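Side-chain contacts in MccB protein (Escherichia coli, PDB 6OM4), which takes part in making the nucleotide antibiotic microcin C7, probably by joining an adenylate to the N-formylated MccA peptide through a phosphoramidate bond, as a member of the ThiF/E1 family: residues 232-237 / 256-261; 207-212 / 225-230. All blocks are in the same frame, centred on the assembly; numbering follows the deposited sequence.

Contact 1: 232-237 / 256-261. With ZN (zinc ion), chain E.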
loop_
_atom_site.group_PDB
_atom_site.type_symbol
_atom_site.label_atom_id
_atom_site.label_comp_id
_atom_site.label_asym_id
_atom_site.label_seq_id
_atom_site.Cartn_x
_atom_site.Cartn_y
_atom_site.Cartn_z
ATOM N N GLN A 232 -0.635 -15.669 -9.883
ATOM C CA GLN A 232 -0.910 -15.154 -8.525
ATOM C C GLN A 232 -0.248 -13.789 -8.352
ATOM O O GLN A 232 0.970 -13.673 -8.364
ATOM C CB GLN A 232 -0.373 -16.138 -7.508
ATOM C CG GLN A 232 -0.455 -15.642 -6.069
ATOM C CD GLN A 232 -1.858 -15.302 -5.656
ATOM O OE1 GLN A 232 -2.194 -14.135 -5.440
ATOM N NE2 GLN A 232 -2.684 -16.330 -5.553
ATOM N N PRO A 233 -1.006 -12.697 -8.200
ATOM C CA PRO A 233 -0.390 -11.405 -7.883
ATOM C C PRO A 233 0.325 -11.435 -6.518
ATOM O O PRO A 233 -0.135 -12.080 -5.599
ATOM C CB PRO A 233 -1.541 -10.382 -7.920
ATOM C CG PRO A 233 -2.706 -11.128 -8.604
ATOM C CD PRO A 233 -2.470 -12.611 -8.372
ATOM N N TYR A 234 1.419 -10.680 -6.402
ATOM C CA TYR A 234 2.088 -10.527 -5.106
ATOM C C TYR A 234 2.725 -9.142 -5.006
ATOM O O TYR A 234 2.963 -8.477 -6.003
ATOM C CB TYR A 234 3.121 -11.636 -4.860
ATOM C CG TYR A 234 4.398 -11.490 -5.635
ATOM C CD1 TYR A 234 5.423 -10.677 -5.160
ATOM C CD2 TYR A 234 4.621 -12.156 -6.834
ATOM C CE1 TYR A 234 6.617 -10.539 -5.843
ATOM C CE2 TYR A 234 5.812 -12.012 -7.533
ATOM C CZ TYR A 234 6.823 -11.192 -7.044
ATOM O OH TYR A 234 8.021 -10.942 -7.665
ATOM N N ILE A 235 3.022 -8.735 -3.773
ATOM C CA ILE A 235 3.832 -7.589 -3.534
ATOM C C ILE A 235 4.891 -7.938 -2.481
ATOM O O ILE A 235 4.593 -8.633 -1.529
ATOM C CB ILE A 235 2.972 -6.387 -3.123
ATOM C CG1 ILE A 235 3.864 -5.146 -3.018
ATOM C CG2 ILE A 235 2.142 -6.670 -1.864
ATOM C CD1 ILE A 235 3.119 -3.851 -2.826
ATOM N N ASN A 236 6.132 -7.527 -2.731
ATOM C CA ASN A 236 7.220 -7.732 -1.762
ATOM C C ASN A 236 7.409 -6.429 -0.983
ATOM O O ASN A 236 7.226 -5.370 -1.527
ATOM C CB ASN A 236 8.475 -8.209 -2.494
ATOM C CG ASN A 236 9.617 -8.670 -1.624
ATOM O OD1 ASN A 236 10.762 -8.438 -2.003
ATOM N ND2 ASN A 236 9.342 -9.404 -0.543
ATOM N N ALA A 237 7.820 -6.510 0.302
ATOM C CA ALA A 237 8.251 -5.308 1.003
ATOM C C ALA A 237 9.233 -5.715 2.089
ATOM O O ALA A 237 9.240 -6.866 2.516
ATOM C CB ALA A 237 7.076 -4.580 1.632
ATOM N N GLY A 256 6.169 -6.197 -14.894
ATOM C CA GLY A 256 7.371 -7.003 -14.813
ATOM C C GLY A 256 7.368 -7.888 -13.580
ATOM O O GLY A 256 6.615 -7.641 -12.620
ATOM N N CYS A 257 8.198 -8.940 -13.616
ATOM C CA CYS A 257 8.436 -9.764 -12.448
ATOM C C CYS A 257 9.794 -9.366 -11.841
ATOM O O CYS A 257 10.485 -8.499 -12.363
ATOM C CB CYS A 257 8.351 -11.255 -12.785
ATOM S SG CYS A 257 9.853 -11.922 -13.525
ATOM N N TYR A 258 10.136 -9.980 -10.706
ATOM C CA TYR A 258 11.360 -9.686 -9.977
ATOM C C TYR A 258 12.626 -9.880 -10.828
ATOM O O TYR A 258 13.628 -9.213 -10.573
ATOM C CB TYR A 258 11.412 -10.559 -8.729
ATOM C CG TYR A 258 12.405 -10.115 -7.674
ATOM C CD1 TYR A 258 12.133 -9.078 -6.804
ATOM C CD2 TYR A 258 13.591 -10.802 -7.510
ATOM C CE1 TYR A 258 13.027 -8.706 -5.812
ATOM C CE2 TYR A 258 14.498 -10.452 -6.518
ATOM C CZ TYR A 258 14.195 -9.421 -5.650
ATOM O OH TYR A 258 15.109 -9.109 -4.672
ATOM N N GLU A 259 12.557 -10.730 -11.864
ATOM C CA GLU A 259 13.772 -11.100 -12.664
ATOM C C GLU A 259 13.785 -10.438 -14.051
ATOM O O GLU A 259 14.764 -10.548 -14.776
ATOM C CB GLU A 259 13.863 -12.621 -12.717
ATOM C CG GLU A 259 14.054 -13.165 -11.315
ATOM C CD GLU A 259 14.820 -14.451 -11.128
ATOM O OE1 GLU A 259 15.538 -14.879 -12.063
ATOM O OE2 GLU A 259 14.645 -15.029 -10.053
ATOM N N CYS A 260 12.753 -9.673 -14.390
ATOM C CA CYS A 260 12.693 -9.091 -15.736
ATOM C C CYS A 260 13.927 -8.230 -16.003
ATOM O O CYS A 260 14.575 -8.373 -17.052
ATOM C CB CYS A 260 11.457 -8.219 -15.934
ATOM S SG CYS A 260 9.974 -9.139 -16.419
ATOM N N GLN A 261 14.213 -7.312 -15.074
ATOM C CA GLN A 261 15.345 -6.410 -15.199
ATOM C C GLN A 261 16.396 -6.856 -14.186
ATOM O O GLN A 261 16.064 -7.385 -13.131
ATOM C CB GLN A 261 14.945 -4.953 -14.952
ATOM C CG GLN A 261 13.672 -4.558 -15.675
ATOM C CD GLN A 261 13.940 -4.406 -17.145
ATOM O OE1 GLN A 261 15.041 -4.021 -17.541
ATOM N NE2 GLN A 261 12.937 -4.699 -17.960
HETATM ZN ZN ZN E . 9.967 -11.337 -15.694
HETATM O O HOH W 1 13.823 -8.833 -2.115
#

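Contact 2: 207-212 / 225-230. With ND7 (5'-O-[(S)-amino(hydroxy)phosphoryl]adenosine), chain M.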
loop_
_atom_site.group_PDB
_atom_site.type_symbol
_atom_site.label_atom_id
_atom_site.label_comp_id
_atom_site.label_asym_id
_atom_site.label_seq_id
_atom_site.Cartn_x
_atom_site.Cartn_y
_atom_site.Cartn_z
ATOM N N ASP A 207 -6.402 -12.962 -3.662
ATOM C CA ASP A 207 -6.400 -11.770 -4.524
ATOM C C ASP A 207 -4.967 -11.267 -4.708
ATOM O O ASP A 207 -4.634 -10.791 -5.800
ATOM C CB ASP A 207 -7.348 -10.696 -3.977
ATOM C CG ASP A 207 -8.810 -11.117 -4.112
ATOM O OD1 ASP A 207 -9.353 -10.926 -5.207
ATOM O OD2 ASP A 207 -9.381 -11.695 -3.161
ATOM N N ILE A 208 -4.159 -11.333 -3.631
ATOM C CA ILE A 208 -2.749 -10.937 -3.624
ATOM C C ILE A 208 -2.057 -11.599 -2.424
ATOM O O ILE A 208 -2.685 -11.827 -1.354
ATOM C CB ILE A 208 -2.604 -9.400 -3.621
ATOM C CG1 ILE A 208 -1.141 -9.011 -3.822
ATOM C CG2 ILE A 208 -3.232 -8.783 -2.365
ATOM C CD1 ILE A 208 -0.928 -7.562 -4.234
ATOM N N TRP A 209 -0.791 -11.963 -2.627
ATOM C CA TRP A 209 0.098 -12.323 -1.565
ATOM C C TRP A 209 0.937 -11.114 -1.153
ATOM O O TRP A 209 1.619 -10.486 -1.995
ATOM C CB TRP A 209 1.057 -13.425 -2.021
ATOM C CG TRP A 209 0.432 -14.765 -2.267
ATOM C CD1 TRP A 209 -0.875 -15.139 -2.231
ATOM C CD2 TRP A 209 1.188 -15.939 -2.600
ATOM N NE1 TRP A 209 -0.981 -16.491 -2.498
ATOM C CE2 TRP A 209 0.267 -16.988 -2.777
ATOM C CE3 TRP A 209 2.556 -16.179 -2.764
ATOM C CZ2 TRP A 209 0.699 -18.289 -3.076
ATOM C CZ3 TRP A 209 2.978 -17.454 -3.063
ATOM C CH2 TRP A 209 2.055 -18.473 -3.275
ATOM N N VAL A 210 1.023 -10.922 0.165
ATOM C CA VAL A 210 1.973 -10.040 0.731
ATOM C C VAL A 210 3.178 -10.891 1.118
ATOM O O VAL A 210 3.082 -11.709 2.022
ATOM C CB VAL A 210 1.415 -9.290 1.952
ATOM C CG1 VAL A 210 2.520 -8.486 2.635
ATOM C CG2 VAL A 210 0.217 -8.408 1.573
ATOM N N VAL A 211 4.309 -10.633 0.476
ATOM C CA VAL A 211 5.495 -11.439 0.657
ATOM C C VAL A 211 6.417 -10.696 1.623
ATOM O O VAL A 211 7.159 -9.777 1.227
ATOM C CB VAL A 211 6.183 -11.781 -0.678
ATOM C CG1 VAL A 211 7.370 -12.681 -0.450
ATOM C CG2 VAL A 211 5.196 -12.401 -1.649
ATOM N N SER A 212 6.303 -11.097 2.892
ATOM C CA SER A 212 6.932 -10.426 4.039
ATOM C C SER A 212 7.754 -11.445 4.844
ATOM O O SER A 212 7.804 -11.377 6.086
ATOM C CB SER A 212 5.898 -9.694 4.903
ATOM O OG SER A 212 4.666 -10.418 5.136
ATOM N N LYS A 225 8.857 -16.985 -9.152
ATOM C CA LYS A 225 8.678 -18.034 -10.178
ATOM C C LYS A 225 7.330 -18.730 -9.979
ATOM O O LYS A 225 6.560 -18.882 -10.958
ATOM C CB LYS A 225 9.869 -19.004 -10.167
ATOM C CG LYS A 225 9.628 -20.341 -10.868
ATOM C CD LYS A 225 10.887 -21.182 -11.083
ATOM C CE LYS A 225 11.851 -20.554 -12.082
ATOM N NZ LYS A 225 12.791 -21.545 -12.682
ATOM N N TYR A 226 7.015 -19.097 -8.728
ATOM C CA TYR A 226 5.780 -19.770 -8.399
ATOM C C TYR A 226 4.586 -18.916 -8.805
ATOM O O TYR A 226 3.628 -19.446 -9.388
ATOM C CB TYR A 226 5.669 -20.123 -6.916
ATOM C CG TYR A 226 4.388 -20.826 -6.547
ATOM C CD1 TYR A 226 3.256 -20.121 -6.219
ATOM C CD2 TYR A 226 4.288 -22.207 -6.602
ATOM C CE1 TYR A 226 2.062 -20.747 -5.914
ATOM C CE2 TYR A 226 3.109 -22.855 -6.266
ATOM C CZ TYR A 226 1.974 -22.126 -5.987
ATOM O OH TYR A 226 0.819 -22.778 -5.640
ATOM N N CYS A 227 4.640 -17.596 -8.511
ATOM C CA CYS A 227 3.486 -16.706 -8.744
ATOM C C CYS A 227 3.290 -16.448 -10.238
ATOM O O CYS A 227 2.159 -16.387 -10.696
ATOM C CB CYS A 227 3.619 -15.384 -7.992
ATOM S SG CYS A 227 3.216 -15.611 -6.237
ATOM N N VAL A 228 4.379 -16.366 -10.980
ATOM C CA VAL A 228 4.271 -16.286 -12.448
ATOM C C VAL A 228 3.567 -17.554 -12.955
ATOM O O VAL A 228 2.647 -17.479 -13.808
ATOM C CB VAL A 228 5.658 -16.109 -13.095
ATOM C CG1 VAL A 228 5.582 -16.292 -14.591
ATOM C CG2 VAL A 228 6.285 -14.755 -12.786
ATOM N N ARG A 229 4.036 -18.721 -12.500
ATOM C CA ARG A 229 3.472 -20.002 -12.994
ATOM C C ARG A 229 2.008 -20.156 -12.558
ATOM O O ARG A 229 1.178 -20.727 -13.285
ATOM C CB ARG A 229 4.296 -21.202 -12.511
ATOM C CG ARG A 229 5.684 -21.309 -13.137
ATOM C CD ARG A 229 6.588 -22.438 -12.624
ATOM N NE ARG A 229 7.797 -22.576 -13.461
ATOM C CZ ARG A 229 8.569 -23.672 -13.559
ATOM N NH1 ARG A 229 8.324 -24.739 -12.816
ATOM N NH2 ARG A 229 9.588 -23.695 -14.406
ATOM N N ALA A 230 1.685 -19.687 -11.351
ATOM C CA ALA A 230 0.320 -19.862 -10.765
ATOM C C ALA A 230 -0.663 -18.716 -11.088
ATOM O O ALA A 230 -1.788 -18.765 -10.608
ATOM C CB ALA A 230 0.446 -19.980 -9.270
HETATM O O1A ND7 M . 12.428 -10.984 10.425
HETATM P PA ND7 M . 11.229 -10.151 10.071
HETATM O O2A ND7 M . 10.803 -9.068 11.051
HETATM N N3A ND7 M . 11.650 -9.439 8.587
HETATM O "O5'" ND7 M . 9.923 -11.011 9.807
HETATM C "C5'" ND7 M . 10.067 -12.117 8.864
HETATM C "C4'" ND7 M . 8.936 -13.111 9.233
HETATM C "C3'" ND7 M . 9.331 -13.844 10.560
HETATM O "O3'" ND7 M . 8.317 -13.842 11.488
HETATM C "C2'" ND7 M . 9.813 -15.248 9.998
HETATM O "O2'" ND7 M . 9.461 -16.329 10.947
HETATM C "C1'" ND7 M . 9.116 -15.434 8.869
HETATM O "O4'" ND7 M . 8.865 -13.956 8.253
HETATM N N9 ND7 M . 9.755 -16.164 7.811
HETATM C C4 ND7 M . 9.220 -17.216 7.131
HETATM C C5 ND7 M . 10.125 -17.603 6.208
HETATM N N7 ND7 M . 11.205 -16.793 6.305
HETATM C C8 ND7 M . 10.956 -15.924 7.265
HETATM N N3 ND7 M . 8.035 -17.850 7.259
HETATM C C2 ND7 M . 7.760 -18.841 6.466
HETATM N N1 ND7 M . 8.645 -19.260 5.554
HETATM C C6 ND7 M . 9.799 -18.669 5.396
HETATM N N6 ND7 M . 10.742 -19.144 4.399
#

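Contact 1: 232-237 / 256-261
The torsions of Y234 and Y258 bring the two side chains together: Y234 holds CG between its own backbone N and carbonyl carbon (chi1 75°), while Y258 turns CG away from its backbone N (chi1 -164°). The first setting carries the phenol of Y234 out from strand 234-240, although its CB does not itself aim at 256-261, and the two side chains cross at about a right angle. Contact is made by the hydroxyl: Y234 OH lies 3.6 Å from Y258 CB, at the root of that side chain. The polar need of this hydroxyl is met elsewhere, by a hydrogen bond with ND2 of N224 on helix 219-230.

Further along, N236 only approaches the Y258 ring, N236 OD1 standing 4.4 Å from Y258 CE1 and oblique to the ring. A water joins their polar ends, donating to N236 OD1 at 3.1 Å and standing 2.9 Å from Y258 OH. ND2 of N236 is hydrogen-bonded to V211 O, and OD1 also bonds a polar side chain of the bound peptide, whose backbone packs on Y258.

Y258 is itself the second residue of a type I turn from C257 to C260. Zinc is bound by C257 SG at 2.2 Å and C260 SG at 2.3 Å, with C343 and C346 completing the four-cysteine site. Two backbone N-H groups point at the sulfurs: C257 N donates to C260 SG (3.3 Å, 166°) and E259 N, nearly straight, to C257 SG (3.4 Å). Such bonds would be expected to temper the negative charge of zinc-bound thiolates. The chemistry is consistent with metal, N-H...S bonds and the C260 N to C257 O bond together holding the turn that carries Y258, while a water couples its hydroxyl to the peptide-binding N236.

Contact 2: 207-212 / 225-230
Strand 208-211 and helix 219-230 are the first two elements of a beta-alpha-beta unit completed by strand 234-240, within the Rossmann-like ThiF fold, and the packing of W209 against Y226 and C227 joins strand to helix. The CB atoms of all three residues point across the interface, and 129 Å² of surface is buried between the segments.

W209 sets CG anti to its carbonyl carbon (chi1 -69°), which sends the indole toward the helix with its six-membered ring leading. C227 SG sits obliquely by that ring, 4.0 Å from its centroid and 30° off the normal, a cysteine sulfur-aromatic contact. Its nearest ring atom is W209 CE3, at 3.6 Å.

One residue earlier on the helix, Y226 brings its ring beside the far end of the indole. The six-membered ring of W209 and the phenol ring have centroids 5.6 Å apart and planes only 15° from parallel, yet they meet rim to rim, so the pair is not a stack. The rings of Y226 and H201 also meet edge-to-face.

The indole is held at its polar side as well, since W209 NE1 is hydrogen-bonded to P204 O; this bond would limit the rotation of the ring while its benzo portion packs on the helix. At the end of the strand, S212 belongs to the nucleotide pocket: its backbone carbonyl O lies 3.5 Å from O4' of the bound phosphoramidate adenosine. On the helix side, the aromatic meeting narrows to W209 CH2, which lies 3.5 Å from Y226 CE1 and 3.6 Å from Y226 CD1.

How the contacts relate
Contact 2 closes before contact 1 opens along the chain, and their centres are 8 Å apart. Both reach the same sheet through strands 208-211 and 234-240, which are parallel neighbours; V211 N probably hydrogen-bonds I235 O at 2.8 Å. The hydrogen bond from N236 ND2 to V211 O, at 2.8 Å, ties the peptide-facing side chain of contact 1 to the strand of contact 2. Y234 CB also packs 3.4 Å from W209 O. Zinc is bound in contact 1 and the nucleotide approaches S212 of contact 2; each contact also lies near the other's ligand, the side chain of C227 being about 11 Å from the zinc and that of N236 about 9 Å from the adenosine phosphoramidate.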